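Local coordinates for protein fatty acid synthase 1, isoform A (Drosophila melanogaster, PDB 6FN6) that probably builds long-chain saturated fatty acids from acetyl-CoA and malonyl-CoA with NADPH, this piece carrying the dehydratase, enoylreductase and ketoreductase domains, at residues A[285-290]-A[321-326]; A[292-297]-A[302-307]; A[692-697]-A[834-839]; A[711-716]-A[723-728]. One frame throughout, in Å; residues are numbered along the deposited sequence.

Contact 1 (A[285-290]-A[321-326]); sequences HALDVA and NRLLQI
Ile326 reaches across to the backbone and the carboxylate of Asp288, and two of its carbons do the touching. CD1 of Ile326 comes to 3.9 Å from CA of Asp288 and lies 4.2 Å from O of Leu287, against the peptide link between these two residues. The branch methyl takes the other partner: Ile326 CG2 is 3.7 Å from Asp288 OD1, a van der Waals approach with no bond in it. With CG1 anti to the carbonyl carbon (chi1 -61°), the long arm of Ile326 reaches the helix backbone while CG2 is left to meet the acid. The carboxylate has polar mates elsewhere, OD2 in a salt bridge with Lys557 and OD1 in a hydrogen bond with Gln292 NE2. The axes of segments 285-290 and 321-326 pass 10.1 Å apart and cross at -46°, an ordinary packing of two helices. Both rest on one face of a mixed sheet, Leu287 on Phe378 and Leu323 on Phe376. The strand order of that sheet matches the class I methyltransferase fold, consistent with the pseudo-methyltransferase domain of animal fatty acid synthases. Leu287 supplies the purely apolar part of the contact. Its CD2 meets CD2 of Leu323 at 4.1 Å, methyl to methyl, the two side chains lying roughly perpendicular. Ile291, a turn further along the first helix, touches both Leu323 and Ile326.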
loop_
_atom_site.group_PDB
_atom_site.type_symbol
_atom_site.label_atom_id
_atom_site.label_comp_id
_atom_site.label_asym_id
_atom_site.label_seq_id
_atom_site.Cartn_x
_atom_site.Cartn_y
_atom_site.Cartn_z
ATOM N N HIS A 285 13.629 -62.648 -19.360
ATOM C CA HIS A 285 13.693 -63.394 -18.105
ATOM C C HIS A 285 14.607 -64.614 -18.229
ATOM O O HIS A 285 15.386 -64.915 -17.323
ATOM C CB HIS A 285 12.293 -63.828 -17.666
ATOM C CG HIS A 285 11.485 -62.734 -17.047
ATOM N ND1 HIS A 285 12.058 -61.594 -16.511
ATOM C CD2 HIS A 285 10.152 -62.591 -16.875
ATOM C CE1 HIS A 285 11.112 -60.809 -16.038
ATOM N NE2 HIS A 285 9.940 -61.390 -16.247
ATOM N N ALA A 286 14.506 -65.318 -19.350
ATOM C CA ALA A 286 15.354 -66.475 -19.595
ATOM C C ALA A 286 16.823 -66.071 -19.502
ATOM O O ALA A 286 17.629 -66.767 -18.883
ATOM C CB ALA A 286 15.047 -67.086 -20.958
ATOM N N LEU A 287 17.165 -64.943 -20.116
ATOM C CA LEU A 287 18.528 -64.423 -20.061
ATOM C C LEU A 287 18.896 -64.004 -18.641
ATOM O O LEU A 287 20.028 -64.196 -18.202
ATOM C CB LEU A 287 18.697 -63.234 -21.012
ATOM C CG LEU A 287 18.597 -63.536 -22.509
ATOM C CD1 LEU A 287 18.314 -62.267 -23.287
ATOM C CD2 LEU A 287 19.875 -64.191 -23.005
ATOM N N ASP A 288 17.938 -63.416 -17.936
ATOM C CA ASP A 288 18.156 -62.988 -16.561
ATOM C C ASP A 288 18.457 -64.186 -15.664
ATOM O O ASP A 288 19.340 -64.129 -14.810
ATOM C CB ASP A 288 16.940 -62.227 -16.040
ATOM C CG ASP A 288 17.268 -61.354 -14.846
ATOM O OD1 ASP A 288 18.173 -61.718 -14.065
ATOM O OD2 ASP A 288 16.626 -60.294 -14.695
ATOM N N VAL A 289 17.716 -65.270 -15.862
ATOM C CA VAL A 289 17.923 -66.480 -15.080
ATOM C C VAL A 289 19.297 -67.060 -15.393
ATOM O O VAL A 289 20.008 -67.516 -14.498
ATOM C CB VAL A 289 16.816 -67.518 -15.348
ATOM C CG1 VAL A 289 17.165 -68.853 -14.701
ATOM C CG2 VAL A 289 15.479 -67.017 -14.840
ATOM N N ALA A 290 19.668 -67.037 -16.668
ATOM C CA ALA A 290 20.922 -67.633 -17.108
ATOM C C ALA A 290 22.116 -66.956 -16.447
ATOM O O ALA A 290 22.992 -67.623 -15.897
ATOM C CB ALA A 290 21.041 -67.550 -18.619
ATOM N N ASN A 321 23.871 -55.512 -24.459
ATOM C CA ASN A 321 23.552 -54.449 -23.510
ATOM C C ASN A 321 22.775 -55.001 -22.324
ATOM O O ASN A 321 23.080 -54.691 -21.172
ATOM C CB ASN A 321 22.748 -53.338 -24.190
ATOM C CG ASN A 321 23.611 -52.433 -25.047
ATOM O OD1 ASN A 321 24.840 -52.500 -25.000
ATOM N ND2 ASN A 321 22.970 -51.571 -25.830
ATOM N N ARG A 322 21.764 -55.813 -22.610
ATOM C CA ARG A 322 20.932 -56.395 -21.564
ATOM C C ARG A 322 21.760 -57.267 -20.625
ATOM O O ARG A 322 21.566 -57.237 -19.411
ATOM C CB ARG A 322 19.793 -57.213 -22.176
ATOM C CG ARG A 322 18.826 -57.805 -21.155
ATOM C CD ARG A 322 18.058 -56.733 -20.393
ATOM N NE ARG A 322 17.212 -55.929 -21.271
ATOM C CZ ARG A 322 16.560 -54.836 -20.886
ATOM N NH1 ARG A 322 16.654 -54.405 -19.635
ATOM N NH2 ARG A 322 15.813 -54.169 -21.756
ATOM N N LEU A 323 22.678 -58.045 -21.188
ATOM C CA LEU A 323 23.522 -58.917 -20.382
ATOM C C LEU A 323 24.388 -58.096 -19.434
ATOM O O LEU A 323 24.419 -58.355 -18.233
ATOM C CB LEU A 323 24.402 -59.797 -21.269
ATOM C CG LEU A 323 23.681 -60.716 -22.258
ATOM C CD1 LEU A 323 24.690 -61.560 -23.016
ATOM C CD2 LEU A 323 22.658 -61.601 -21.553
ATOM N N LEU A 324 25.087 -57.104 -19.974
ATOM C CA LEU A 324 25.935 -56.251 -19.152
ATOM C C LEU A 324 25.097 -55.533 -18.099
ATOM O O LEU A 324 25.562 -55.273 -16.989
ATOM C CB LEU A 324 26.682 -55.237 -20.019
ATOM C CG LEU A 324 27.606 -54.267 -19.276
ATOM C CD1 LEU A 324 28.661 -55.012 -18.464
ATOM C CD2 LEU A 324 28.265 -53.302 -20.252
ATOM N N GLN A 325 23.857 -55.219 -18.454
ATOM C CA GLN A 325 22.957 -54.528 -17.542
ATOM C C GLN A 325 22.575 -55.428 -16.368
ATOM O O GLN A 325 22.462 -54.966 -15.232
ATOM C CB GLN A 325 21.707 -54.058 -18.287
ATOM C CG GLN A 325 20.911 -53.003 -17.542
ATOM C CD GLN A 325 19.719 -52.509 -18.331
ATOM O OE1 GLN A 325 19.782 -52.365 -19.554
ATOM N NE2 GLN A 325 18.618 -52.249 -17.636
ATOM N N ILE A 326 22.380 -56.714 -16.646
ATOM C CA ILE A 326 22.054 -57.683 -15.604
ATOM C C ILE A 326 23.257 -57.855 -14.683
ATOM O O ILE A 326 23.115 -57.895 -13.460
ATOM C CB ILE A 326 21.627 -59.031 -16.211
ATOM C CG1 ILE A 326 20.373 -58.864 -17.067
ATOM C CG2 ILE A 326 21.351 -60.047 -15.114
ATOM C CD1 ILE A 326 20.151 -59.997 -18.050
#

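Contact 2 (A[292-297]-A[302-307]); sequences QVIIEN and VKLKGV
Leu304 is the residue of segment 302-307 that meets the helix end, touching Ile294 and Ile295. Ahead of it, Val302 is already tied by its backbone to Thr334 of the neighbouring strand, and Lys303 opens the strand proper with its side chain on the far side from the helix. Leu304 then turns its CB toward the helix. Its CG stands opposite the backbone N (chi1 -155°), which carries the two methyls forward to separate targets. CD2 of Leu304 packs on CG1 of Ile295 at 3.7 Å, the two side chains lying at about a right angle. CD1 of Leu304 makes a looser contact with CG2 of Ile294 at 4.4 Å. The strand runs in the middle of a mixed sheet, paired in parallel with 334-341 and 374-380, and its place as first strand fits the class I methyltransferase fold; helix 279-296 lies against it just before the turn. Lys305 faces away again, its NZ in a salt bridge with Glu371, and Gly306 is held by a backbone bond to Asp336. Val307 points to the sheet side remote from the helix, onto Val340 and Val377. Across from the strand, the helix end is closed by Asn297, whose ND2 donates to Val293 O at 2.9 Å with an N-H...O angle of 157°. That acceptor lies near the plane of the amide, while the donor is tilted 24° from the plane of the Val293 carbonyl.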
loop_
_atom_site.group_PDB
_atom_site.type_symbol
_atom_site.label_atom_id
_atom_site.label_comp_id
_atom_site.label_asym_id
_atom_site.label_seq_id
_atom_site.Cartn_x
_atom_site.Cartn_y
_atom_site.Cartn_z
ATOM N N GLN A 292 22.125 -65.176 -13.810
ATOM C CA GLN A 292 22.042 -65.412 -12.375
ATOM C C GLN A 292 22.739 -66.710 -11.983
ATOM O O GLN A 292 23.483 -66.747 -11.003
ATOM C CB GLN A 292 20.585 -65.446 -11.918
ATOM C CG GLN A 292 19.999 -64.075 -11.664
ATOM C CD GLN A 292 18.561 -64.136 -11.203
ATOM O OE1 GLN A 292 18.212 -64.936 -10.336
ATOM N NE2 GLN A 292 17.715 -63.295 -11.786
ATOM N N VAL A 293 22.489 -67.770 -12.744
ATOM C CA VAL A 293 23.096 -69.066 -12.472
ATOM C C VAL A 293 24.613 -68.972 -12.623
ATOM O O VAL A 293 25.359 -69.565 -11.844
ATOM C CB VAL A 293 22.510 -70.154 -13.392
ATOM C CG1 VAL A 293 23.256 -71.482 -13.215
ATOM C CG2 VAL A 293 21.024 -70.334 -13.115
ATOM N N ILE A 294 25.062 -68.228 -13.630
ATOM C CA ILE A 294 26.488 -68.072 -13.891
ATOM C C ILE A 294 27.147 -67.321 -12.739
ATOM O O ILE A 294 28.192 -67.736 -12.239
ATOM C CB ILE A 294 26.730 -67.350 -15.231
ATOM C CG1 ILE A 294 26.168 -68.178 -16.385
ATOM C CG2 ILE A 294 28.216 -67.093 -15.450
ATOM C CD1 ILE A 294 26.064 -67.421 -17.690
ATOM N N ILE A 295 26.541 -66.214 -12.326
ATOM C CA ILE A 295 27.065 -65.429 -11.215
ATOM C C ILE A 295 27.113 -66.312 -9.976
ATOM O O ILE A 295 28.108 -66.336 -9.250
ATOM C CB ILE A 295 26.217 -64.151 -10.974
ATOM C CG1 ILE A 295 26.367 -63.189 -12.153
ATOM C CG2 ILE A 295 26.625 -63.458 -9.673
ATOM C CD1 ILE A 295 25.388 -62.032 -12.144
ATOM N N GLU A 296 26.026 -67.039 -9.746
ATOM C CA GLU A 296 25.910 -67.927 -8.595
ATOM C C GLU A 296 27.036 -68.960 -8.567
ATOM O O GLU A 296 27.448 -69.404 -7.497
ATOM C CB GLU A 296 24.544 -68.622 -8.614
ATOM C CG GLU A 296 24.146 -69.280 -7.303
ATOM C CD GLU A 296 22.680 -69.685 -7.279
ATOM O OE1 GLU A 296 21.956 -69.263 -6.348
ATOM O OE2 GLU A 296 22.253 -70.440 -8.180
ATOM N N ASN A 297 27.530 -69.335 -9.745
ATOM C CA ASN A 297 28.536 -70.388 -9.858
ATOM C C ASN A 297 29.868 -69.874 -10.401
ATOM O O ASN A 297 30.543 -70.564 -11.164
ATOM C CB ASN A 297 28.016 -71.514 -10.757
ATOM C CG ASN A 297 26.922 -72.327 -10.095
ATOM O OD1 ASN A 297 27.196 -73.192 -9.264
ATOM N ND2 ASN A 297 25.673 -72.047 -10.456
ATOM N N VAL A 302 34.587 -60.876 -8.820
ATOM C CA VAL A 302 34.222 -59.466 -8.760
ATOM C C VAL A 302 33.976 -58.933 -10.171
ATOM O O VAL A 302 33.223 -57.976 -10.358
ATOM C CB VAL A 302 35.292 -58.631 -8.027
ATOM C CG1 VAL A 302 36.639 -58.748 -8.714
ATOM C CG2 VAL A 302 34.863 -57.173 -7.930
ATOM N N LYS A 303 34.626 -59.544 -11.157
ATOM C CA LYS A 303 34.398 -59.196 -12.557
ATOM C C LYS A 303 33.890 -60.405 -13.337
ATOM O O LYS A 303 34.388 -61.519 -13.171
ATOM C CB LYS A 303 35.681 -58.669 -13.208
ATOM C CG LYS A 303 35.876 -57.161 -13.127
ATOM C CD LYS A 303 36.538 -56.737 -11.827
ATOM C CE LYS A 303 36.797 -55.236 -11.800
ATOM N NZ LYS A 303 37.511 -54.805 -10.566
ATOM N N LEU A 304 32.890 -60.172 -14.182
ATOM C CA LEU A 304 32.299 -61.229 -14.998
ATOM C C LEU A 304 32.507 -60.954 -16.488
ATOM O O LEU A 304 31.999 -59.969 -17.023
ATOM C CB LEU A 304 30.809 -61.362 -14.692
ATOM C CG LEU A 304 30.201 -62.736 -14.979
ATOM C CD1 LEU A 304 30.689 -63.753 -13.961
ATOM C CD2 LEU A 304 28.683 -62.662 -14.984
ATOM N N LYS A 305 33.258 -61.830 -17.150
ATOM C CA LYS A 305 33.602 -61.652 -18.560
ATOM C C LYS A 305 32.680 -62.460 -19.470
ATOM O O LYS A 305 32.408 -63.629 -19.208
ATOM C CB LYS A 305 35.058 -62.056 -18.803
ATOM C CG LYS A 305 35.605 -61.641 -20.162
ATOM C CD LYS A 305 37.061 -62.056 -20.313
ATOM C CE LYS A 305 37.700 -61.440 -21.548
ATOM N NZ LYS A 305 39.030 -62.048 -21.841
ATOM N N GLY A 306 32.200 -61.829 -20.537
ATOM C CA GLY A 306 31.345 -62.502 -21.500
ATOM C C GLY A 306 31.404 -61.889 -22.887
ATOM O O GLY A 306 31.883 -60.769 -23.058
ATOM N N VAL A 307 30.929 -62.630 -23.884
ATOM C CA VAL A 307 30.902 -62.140 -25.258
ATOM C C VAL A 307 29.609 -62.564 -25.948
ATOM O O VAL A 307 28.940 -63.498 -25.507
ATOM C CB VAL A 307 32.126 -62.639 -26.054
ATOM C CG1 VAL A 307 33.417 -62.149 -25.416
ATOM C CG2 VAL A 307 32.124 -64.159 -26.154
#

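Contact 3 (A[692-697]-A[834-839]); sequences YSTVYY and ILLDSV
This is a buried, mainly apolar contact in the enoylreductase domain, where helix 689-702 packs against the short loop after strand 830-833, an outermost strand of the six-stranded parallel Rossmann-type sheet, and against the helix 836-841 that the loop leads into. Tyr697 contributes the largest share. Val839 sets CG2 over one face of the ring in a CH-pi contact, 3.7 Å from the centroid and only 7° off the ring normal. Ile834 comes from a different direction, its CG2 meeting Tyr697 CD2 at 3.7 Å at the ring edge, near the plane. With CG anti to the backbone N (chi1 176°), the tyrosine extends from its helix into this corner, and its OH bonds to Arg702 and to Asn828 of the second subunit, so the contact borders the dimer interface. Replacing Tyr697 by an alanine would probably leave Val839 CG2 without its aromatic platform, open a gap beside Ile834, and deprive Arg702 and the neighbouring subunit's Asn828 of a hydroxyl partner. One turn back, Thr694 meets Leu836 roughly at a right angle; the OG1 of this threonine is hydrogen-bonded to Cys690 O, and Leu836 CD2 packs against that same OG1.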
loop_
_atom_site.group_PDB
_atom_site.type_symbol
_atom_site.label_atom_id
_atom_site.label_comp_id
_atom_site.label_asym_id
_atom_site.label_seq_id
_atom_site.Cartn_x
_atom_site.Cartn_y
_atom_site.Cartn_z
ATOM N N TYR A 692 -19.687 -18.442 -10.142
ATOM C CA TYR A 692 -20.845 -17.638 -9.772
ATOM C C TYR A 692 -20.942 -17.433 -8.267
ATOM O O TYR A 692 -21.350 -16.366 -7.810
ATOM C CB TYR A 692 -22.131 -18.269 -10.302
ATOM C CG TYR A 692 -22.406 -17.907 -11.741
ATOM C CD1 TYR A 692 -22.921 -16.662 -12.071
ATOM C CD2 TYR A 692 -22.147 -18.801 -12.769
ATOM C CE1 TYR A 692 -23.169 -16.317 -13.385
ATOM C CE2 TYR A 692 -22.395 -18.467 -14.087
ATOM C CZ TYR A 692 -22.907 -17.225 -14.389
ATOM O OH TYR A 692 -23.157 -16.888 -15.701
ATOM N N SER A 693 -20.575 -18.446 -7.492
ATOM C CA SER A 693 -20.480 -18.278 -6.047
ATOM C C SER A 693 -19.463 -17.187 -5.735
ATOM O O SER A 693 -19.643 -16.401 -4.805
ATOM C CB SER A 693 -20.088 -19.589 -5.367
ATOM O OG SER A 693 -21.094 -20.568 -5.549
ATOM N N THR A 694 -18.397 -17.146 -6.526
ATOM C CA THR A 694 -17.363 -16.133 -6.376
ATOM C C THR A 694 -17.915 -14.755 -6.727
ATOM O O THR A 694 -17.738 -13.793 -5.977
ATOM C CB THR A 694 -16.150 -16.439 -7.274
ATOM O OG1 THR A 694 -15.651 -17.746 -6.975
ATOM C CG2 THR A 694 -15.041 -15.414 -7.060
ATOM N N VAL A 695 -18.583 -14.671 -7.872
ATOM C CA VAL A 695 -19.093 -13.404 -8.376
ATOM C C VAL A 695 -20.076 -12.800 -7.384
ATOM O O VAL A 695 -20.047 -11.598 -7.119
ATOM C CB VAL A 695 -19.742 -13.589 -9.765
ATOM C CG1 VAL A 695 -20.693 -12.442 -10.087
ATOM C CG2 VAL A 695 -18.680 -13.693 -10.837
ATOM N N TYR A 696 -20.938 -13.640 -6.825
ATOM C CA TYR A 696 -21.980 -13.158 -5.932
ATOM C C TYR A 696 -21.426 -12.788 -4.562
ATOM O O TYR A 696 -21.875 -11.821 -3.949
ATOM C CB TYR A 696 -23.081 -14.208 -5.791
ATOM C CG TYR A 696 -24.134 -14.109 -6.871
ATOM C CD1 TYR A 696 -25.076 -13.088 -6.858
ATOM C CD2 TYR A 696 -24.185 -15.034 -7.906
ATOM C CE1 TYR A 696 -26.040 -12.989 -7.843
ATOM C CE2 TYR A 696 -25.147 -14.943 -8.897
ATOM C CZ TYR A 696 -26.071 -13.918 -8.859
ATOM O OH TYR A 696 -27.030 -13.822 -9.840
ATOM N N TYR A 697 -20.440 -13.538 -4.082
ATOM C CA TYR A 697 -19.853 -13.241 -2.782
ATOM C C TYR A 697 -19.041 -11.949 -2.847
ATOM O O TYR A 697 -18.877 -11.255 -1.842
ATOM C CB TYR A 697 -18.961 -14.387 -2.301
ATOM C CG TYR A 697 -18.266 -14.062 -0.998
ATOM C CD1 TYR A 697 -18.989 -13.947 0.182
ATOM C CD2 TYR A 697 -16.897 -13.842 -0.950
ATOM C CE1 TYR A 697 -18.368 -13.640 1.374
ATOM C CE2 TYR A 697 -16.267 -13.532 0.242
ATOM C CZ TYR A 697 -17.009 -13.430 1.400
ATOM O OH TYR A 697 -16.396 -13.120 2.591
ATOM N N ILE A 834 -10.809 -11.010 -1.038
ATOM C CA ILE A 834 -11.907 -11.953 -1.218
ATOM C C ILE A 834 -11.383 -13.358 -1.470
ATOM O O ILE A 834 -10.854 -13.659 -2.540
ATOM C CB ILE A 834 -12.831 -11.494 -2.357
ATOM C CG1 ILE A 834 -13.506 -10.175 -1.980
ATOM C CG2 ILE A 834 -13.882 -12.558 -2.672
ATOM C CD1 ILE A 834 -13.978 -9.379 -3.159
ATOM N N LEU A 835 -11.529 -14.211 -0.461
ATOM C CA LEU A 835 -11.149 -15.609 -0.570
ATOM C C LEU A 835 -12.376 -16.494 -0.420
ATOM O O LEU A 835 -12.915 -16.638 0.677
ATOM C CB LEU A 835 -10.118 -15.976 0.499
ATOM C CG LEU A 835 -8.700 -15.409 0.386
ATOM C CD1 LEU A 835 -8.653 -13.896 0.601
ATOM C CD2 LEU A 835 -7.788 -16.119 1.372
ATOM N N LEU A 836 -12.806 -17.098 -1.521
ATOM C CA LEU A 836 -13.952 -17.996 -1.489
ATOM C C LEU A 836 -13.715 -19.148 -0.523
ATOM O O LEU A 836 -14.642 -19.606 0.143
ATOM C CB LEU A 836 -14.252 -18.538 -2.886
ATOM C CG LEU A 836 -15.393 -19.557 -2.982
ATOM C CD1 LEU A 836 -16.663 -19.049 -2.315
ATOM C CD2 LEU A 836 -15.663 -19.909 -4.433
ATOM N N ASP A 837 -12.466 -19.606 -0.442
ATOM C CA ASP A 837 -12.108 -20.695 0.460
ATOM C C ASP A 837 -12.561 -20.396 1.885
ATOM O O ASP A 837 -13.076 -21.272 2.578
ATOM C CB ASP A 837 -10.595 -20.941 0.432
ATOM C CG ASP A 837 -10.113 -21.470 -0.907
ATOM O OD1 ASP A 837 -10.930 -22.058 -1.647
ATOM O OD2 ASP A 837 -8.913 -21.307 -1.214
ATOM N N SER A 838 -12.375 -19.153 2.316
ATOM C CA SER A 838 -12.765 -18.740 3.659
ATOM C C SER A 838 -14.264 -18.928 3.892
ATOM O O SER A 838 -14.703 -19.115 5.026
ATOM C CB SER A 838 -12.376 -17.280 3.898
ATOM O OG SER A 838 -10.969 -17.118 3.835
ATOM N N VAL A 839 -15.048 -18.877 2.819
ATOM C CA VAL A 839 -16.491 -19.061 2.925
ATOM C C VAL A 839 -16.793 -20.505 3.293
ATOM O O VAL A 839 -17.484 -20.773 4.275
ATOM C CB VAL A 839 -17.210 -18.670 1.617
ATOM C CG1 VAL A 839 -18.712 -18.901 1.741
ATOM C CG2 VAL A 839 -16.922 -17.221 1.258
#

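Contact 4 (A[711-716]-A[723-728]); sequences ILIHAG and AAISVA
Ala728 N donates to Ala724 O at 2.9 Å, a bond of the helical i to i+4 kind within helix 719-731; the same spacing puts the two alanine methyls on one side, toward strand 710-713. Ile713 meets the first and Ile711 the second. CG2 of Ile713 lies 3.6 Å from Ala724 CB, with its CD1 a little further from the same methyl at 4.1 Å. In Ile711, with CG1 anti to the backbone N (chi1 -173°), CG2 sits between the N and the carbonyl carbon, and it is this methyl that meets Ala728 CB at 4.2 Å. Alanine methyls make the helix side of the contact here; the segment axes approach to 9.4 Å, and their directions differ by 156°, so strand and helix run nearly antiparallel. Ile725 flanks this row. Its CG1 is 4.2 Å from Ile713 CG2, and its CD1 extends past the end of the strand to Gly716, packing 3.6 Å from Gly716 CA and close to the carbonyl O of the same glycine. The other side of the strand is furnished differently: Leu712 and His714 point away from the helix, with Leu712 CG over one face of the imidazole, offset toward its rim. Both ring nitrogens of His714 are satisfied, ND1 by Thr738 OG1 and NE2 by Ser796 OG. The strand pairs in parallel with 734-739 and 781-786, and Gly716 begins a GxGxxG-like run with Gly718 and Gly721. Strand 710-713, glycine-rich turn and helix 719-731 thus form the opening of a beta-alpha-beta unit of Rossmann type, which in this family of reductases probably lies at the NADPH site.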
loop_
_atom_site.group_PDB
_atom_site.type_symbol
_atom_site.label_atom_id
_atom_site.label_comp_id
_atom_site.label_asym_id
_atom_site.label_seq_id
_atom_site.Cartn_x
_atom_site.Cartn_y
_atom_site.Cartn_z
ATOM N N ILE A 711 -18.790 -0.610 -13.051
ATOM C CA ILE A 711 -17.871 -1.626 -12.542
ATOM C C ILE A 711 -16.841 -2.019 -13.596
ATOM O O ILE A 711 -17.167 -2.203 -14.770
ATOM C CB ILE A 711 -18.635 -2.870 -12.053
ATOM C CG1 ILE A 711 -17.669 -3.844 -11.372
ATOM C CG2 ILE A 711 -19.334 -3.566 -13.218
ATOM C CD1 ILE A 711 -18.353 -4.893 -10.514
ATOM N N LEU A 712 -15.598 -2.170 -13.152
ATOM C CA LEU A 712 -14.513 -2.618 -14.015
ATOM C C LEU A 712 -14.228 -4.088 -13.756
ATOM O O LEU A 712 -13.690 -4.445 -12.707
ATOM C CB LEU A 712 -13.250 -1.784 -13.778
ATOM C CG LEU A 712 -11.990 -2.235 -14.527
ATOM C CD1 LEU A 712 -12.205 -2.189 -16.032
ATOM C CD2 LEU A 712 -10.792 -1.388 -14.129
ATOM N N ILE A 713 -14.607 -4.933 -14.710
ATOM C CA ILE A 713 -14.373 -6.371 -14.613
ATOM C C ILE A 713 -13.168 -6.752 -15.460
ATOM O O ILE A 713 -13.257 -6.808 -16.689
ATOM C CB ILE A 713 -15.602 -7.191 -15.061
ATOM C CG1 ILE A 713 -16.899 -6.622 -14.480
ATOM C CG2 ILE A 713 -15.424 -8.654 -14.689
ATOM C CD1 ILE A 713 -17.029 -6.766 -12.990
ATOM N N HIS A 714 -12.041 -7.014 -14.810
ATOM C CA HIS A 714 -10.852 -7.463 -15.521
ATOM C C HIS A 714 -11.020 -8.913 -15.966
ATOM O O HIS A 714 -11.840 -9.649 -15.414
ATOM C CB HIS A 714 -9.610 -7.322 -14.640
ATOM C CG HIS A 714 -9.028 -5.943 -14.628
ATOM N ND1 HIS A 714 -8.964 -5.152 -15.755
ATOM C CD2 HIS A 714 -8.482 -5.214 -13.627
ATOM C CE1 HIS A 714 -8.403 -3.997 -15.449
ATOM N NE2 HIS A 714 -8.101 -4.008 -14.163
ATOM N N ALA A 715 -10.256 -9.307 -16.981
ATOM C CA ALA A 715 -10.314 -10.662 -17.521
ATOM C C ALA A 715 -11.741 -11.019 -17.913
ATOM O O ALA A 715 -12.287 -12.025 -17.460
ATOM C CB ALA A 715 -9.775 -11.662 -16.506
ATOM N N GLY A 716 -12.333 -10.192 -18.766
ATOM C CA GLY A 716 -13.723 -10.351 -19.148
ATOM C C GLY A 716 -14.085 -11.729 -19.664
ATOM O O GLY A 716 -15.051 -12.336 -19.203
ATOM N N ALA A 723 -18.885 -14.702 -15.796
ATOM C CA ALA A 723 -19.918 -14.802 -14.776
ATOM C C ALA A 723 -20.185 -13.430 -14.177
ATOM O O ALA A 723 -21.329 -13.080 -13.894
ATOM C CB ALA A 723 -19.513 -15.790 -13.697
ATOM N N ALA A 724 -19.122 -12.655 -13.986
ATOM C CA ALA A 724 -19.238 -11.318 -13.418
ATOM C C ALA A 724 -19.999 -10.376 -14.349
ATOM O O ALA A 724 -20.895 -9.652 -13.914
ATOM C CB ALA A 724 -17.862 -10.755 -13.115
ATOM N N ILE A 725 -19.637 -10.392 -15.629
ATOM C CA ILE A 725 -20.265 -9.520 -16.619
ATOM C C ILE A 725 -21.759 -9.815 -16.711
ATOM O O ILE A 725 -22.578 -8.903 -16.781
ATOM C CB ILE A 725 -19.586 -9.668 -17.997
ATOM C CG1 ILE A 725 -18.121 -9.231 -17.921
ATOM C CG2 ILE A 725 -20.324 -8.846 -19.055
ATOM C CD1 ILE A 725 -17.291 -9.630 -19.131
ATOM N N SER A 726 -22.106 -11.096 -16.718
ATOM C CA SER A 726 -23.497 -11.516 -16.839
ATOM C C SER A 726 -24.338 -11.000 -15.676
ATOM O O SER A 726 -25.396 -10.412 -15.878
ATOM C CB SER A 726 -23.586 -13.044 -16.915
ATOM O OG SER A 726 -24.926 -13.473 -17.085
ATOM N N VAL A 727 -23.864 -11.225 -14.455
ATOM C CA VAL A 727 -24.603 -10.810 -13.268
ATOM C C VAL A 727 -24.666 -9.289 -13.198
ATOM O O VAL A 727 -25.727 -8.718 -12.944
ATOM C CB VAL A 727 -23.975 -11.396 -11.984
ATOM C CG1 VAL A 727 -24.743 -10.941 -10.750
ATOM C CG2 VAL A 727 -23.952 -12.912 -12.049
ATOM N N ALA A 728 -23.531 -8.634 -13.420
ATOM C CA ALA A 728 -23.464 -7.178 -13.362
ATOM C C ALA A 728 -24.457 -6.545 -14.334
ATOM O O ALA A 728 -25.285 -5.720 -13.940
ATOM C CB ALA A 728 -22.053 -6.701 -13.664
#

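From the N terminus, helix 279-296 takes part first in contact 1 and then, near its C-terminal end, in contact 2. Contact 2 closes a short loop onto strand 303-309 and falls within the wider loop that contact 1 completes with helix 320-329; together they fasten the two helices and a central strand of what is probably the pseudo-methyltransferase domain. The chain then travels to the enoylreductase domain, on the opposite side of the chain's centre, the centres of contacts 1 and 3 lying about 60 Å apart. There contact 3 spans a long loop, from helix 689-702 to the loop and helix start at 834-839, and contact 4 closes a tight one inside it. The two touch directly: Val695 packs on Ala723 and Ala724, and Tyr692 on Ala723 and Val727.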